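Local coordinates for phosphoprotein (Lettuce necrotic yellows virus, PDB 3T4R) that probably acts as a non-catalytic polymerase cofactor, holding the viral polymerase on the nucleoprotein-RNA template and keeping soluble nucleoprotein off non-genomic RNA, here represented by its C-terminal domain, at residues Lys10-Leu15 with Phe32-Asp37. Residues are numbered along the deposited sequence; the frame is centred on the assembly and turned at random. Where two conformers were deposited one is given.
Sequences KLLADL and FLVPDD
V34 reaches helix 4-14 with both of its methyls, one for each of two consecutive leucines. CG2 meets the branched end of L12: it lies 3.6 Å from L12 CD2 and 3.8 Å from L12 CG, with L12 CD1 a little farther at 4.1 Å, so the methyl sits against the fork of the leucine and not against a single terminus. The two side chains run past each other in opposite directions. CG1 makes a looser approach, 4.0 Å from L11 CD1, and there the side chains lie at a slant. The division of labour follows from the valine torsion: CG1 is anti to the backbone N (chi1 -168°), while CG2 is anti to the carbonyl carbon. All three residues are buried, and the backbones stay well separated, with 8.1 Å between L12 CA and V34 CA; apolar side chains alone bridge the gap.

In this all-helical C-terminal domain, the contact packs the last turn of helix 4-14 against the two-residue link, V34-P35, between helices 27-33 and 36-41. V34 has left helical geometry (phi/psi -122/76°), and P35 holds the N-cap position of the next helix. Beyond the methyls, Y25 and I22 also touch L12, and A42 touches L11. The carbonyl O of V34 accepts a hydrogen bond from NZ of K8, a residue one turn before L12 in helix 4-14, and the same NZ also forms a salt bridge with D36 OD1. On the preceding residue, L33 O accepts a hydrogen bond from N61 ND2 of the long helix 50-72.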
loop_
_atom_site.group_PDB
_atom_site.type_symbol
_atom_site.label_atom_id
_atom_site.label_comp_id
_atom_site.label_asym_id
_atom_site.label_seq_id
_atom_site.Cartn_x
_atom_site.Cartn_y
_atom_site.Cartn_z
ATOM N N LYS A 10 -7.165 3.785 3.296
ATOM C CA LYS A 10 -7.565 5.061 2.711
ATOM C C LYS A 10 -6.428 5.558 1.839
ATOM O O LYS A 10 -6.702 6.104 0.814
ATOM C CB LYS A 10 -7.834 6.085 3.832
ATOM C CG LYS A 10 -8.301 7.407 3.348
ATOM C CD LYS A 10 -8.304 8.566 4.366
ATOM C CE LYS A 10 -9.264 8.344 5.495
ATOM N NZ LYS A 10 -9.373 9.540 6.409
ATOM N N LEU A 11 -5.161 5.351 2.238
ATOM C CA LEU A 11 -4.055 5.731 1.408
ATOM C C LEU A 11 -4.033 4.961 0.142
ATOM O O LEU A 11 -3.835 5.519 -0.919
ATOM C CB LEU A 11 -2.730 5.474 2.119
ATOM C CG LEU A 11 -1.502 6.329 1.873
ATOM C CD1 LEU A 11 -0.216 5.583 2.006
ATOM C CD2 LEU A 11 -1.448 7.300 0.665
ATOM N N LEU A 12 -4.177 3.655 0.235
ATOM C CA LEU A 12 -4.255 2.817 -0.950
ATOM C C LEU A 12 -5.373 3.317 -1.913
ATOM O O LEU A 12 -5.176 3.338 -3.114
ATOM C CB LEU A 12 -4.528 1.378 -0.557
ATOM C CG LEU A 12 -3.411 0.646 0.162
ATOM C CD1 LEU A 12 -3.804 -0.741 0.622
ATOM C CD2 LEU A 12 -2.186 0.542 -0.822
ATOM N N ALA A 13 -6.551 3.675 -1.403
ATOM C CA ALA A 13 -7.567 4.313 -2.258
ATOM C C ALA A 13 -7.164 5.667 -2.875
ATOM O O ALA A 13 -7.526 5.944 -4.026
ATOM C CB ALA A 13 -8.861 4.471 -1.499
ATOM N N ASP A 14 -6.465 6.496 -2.086
ATOM C CA ASP A 14 -6.060 7.827 -2.477
ATOM C C ASP A 14 -4.990 7.695 -3.501
ATOM O O ASP A 14 -4.752 8.616 -4.263
ATOM C CB ASP A 14 -5.497 8.574 -1.288
ATOM C CG ASP A 14 -6.564 9.069 -0.332
ATOM O OD1 ASP A 14 -7.765 9.179 -0.704
ATOM O OD2 ASP A 14 -6.183 9.398 0.813
ATOM N N LEU A 15 -4.301 6.551 -3.523
ATOM C CA LEU A 15 -3.284 6.297 -4.545
ATOM C C LEU A 15 -3.824 5.500 -5.745
ATOM O O LEU A 15 -3.067 5.059 -6.583
ATOM C CB LEU A 15 -2.108 5.541 -3.908
ATOM C CG LEU A 15 -1.321 6.305 -2.852
ATOM C CD1 LEU A 15 -0.233 5.335 -2.259
ATOM C CD2 LEU A 15 -0.621 7.542 -3.389
ATOM N N PHE A 32 1.864 -5.173 5.260
ATOM C CA PHE A 32 3.044 -5.462 4.445
ATOM C C PHE A 32 3.184 -4.500 3.225
ATOM O O PHE A 32 4.276 -4.066 2.853
ATOM C CB PHE A 32 2.935 -6.883 3.954
ATOM C CG PHE A 32 4.052 -7.298 3.067
ATOM C CD1 PHE A 32 4.715 -8.445 3.304
ATOM C CD2 PHE A 32 4.437 -6.517 1.969
ATOM C CE1 PHE A 32 5.740 -8.816 2.451
ATOM C CE2 PHE A 32 5.477 -6.876 1.155
ATOM C CZ PHE A 32 6.119 -8.002 1.390
ATOM N N LEU A 33 2.076 -4.176 2.600
ATOM C CA LEU A 33 2.130 -3.322 1.470
ATOM C C LEU A 33 2.415 -1.869 1.839
ATOM O O LEU A 33 3.085 -1.158 1.081
ATOM C CB LEU A 33 0.769 -3.406 0.779
ATOM C CG LEU A 33 0.410 -4.725 0.121
ATOM C CD1 LEU A 33 -0.937 -4.584 -0.500
ATOM C CD2 LEU A 33 1.347 -5.062 -0.989
ATOM N N VAL A 34 1.844 -1.433 2.936
ATOM C CA VAL A 34 1.940 -0.044 3.449
ATOM C C VAL A 34 2.526 -0.098 4.862
ATOM O O VAL A 34 1.847 -0.029 5.848
ATOM C CB VAL A 34 0.584 0.640 3.469
ATOM C CG1 VAL A 34 0.799 2.129 3.704
ATOM C CG2 VAL A 34 -0.139 0.495 2.089
ATOM N N PRO A 35 3.835 -0.307 4.947
ATOM C CA PRO A 35 4.462 -0.226 6.237
ATOM C C PRO A 35 4.259 1.204 6.825
ATOM O O PRO A 35 3.903 2.106 6.037
ATOM C CB PRO A 35 5.946 -0.496 5.901
ATOM C CG PRO A 35 5.900 -1.231 4.521
ATOM C CD PRO A 35 4.779 -0.623 3.829
ATOM N N ASP A 36 4.484 1.427 8.130
ATOM C CA ASP A 36 4.212 2.731 8.766
ATOM C C ASP A 36 5.055 3.903 8.183
ATOM O O ASP A 36 4.663 5.034 8.244
ATOM C CB ASP A 36 4.513 2.674 10.281
ATOM C CG ASP A 36 3.725 1.561 11.024
ATOM O OD1 ASP A 36 2.650 1.206 10.540
ATOM O OD2 ASP A 36 4.172 1.035 12.090
ATOM N N ASP A 37 6.247 3.614 7.701
ATOM C CA ASP A 37 7.124 4.595 7.072
ATOM C C ASP A 37 6.502 5.103 5.781
ATOM O O ASP A 37 6.716 6.220 5.388
ATOM C CB ASP A 37 8.545 4.038 6.824
ATOM C CG ASP A 37 8.590 2.791 5.867
ATOM O OD1 ASP A 37 9.238 2.845 4.785
ATOM O OD2 ASP A 37 8.044 1.727 6.234
#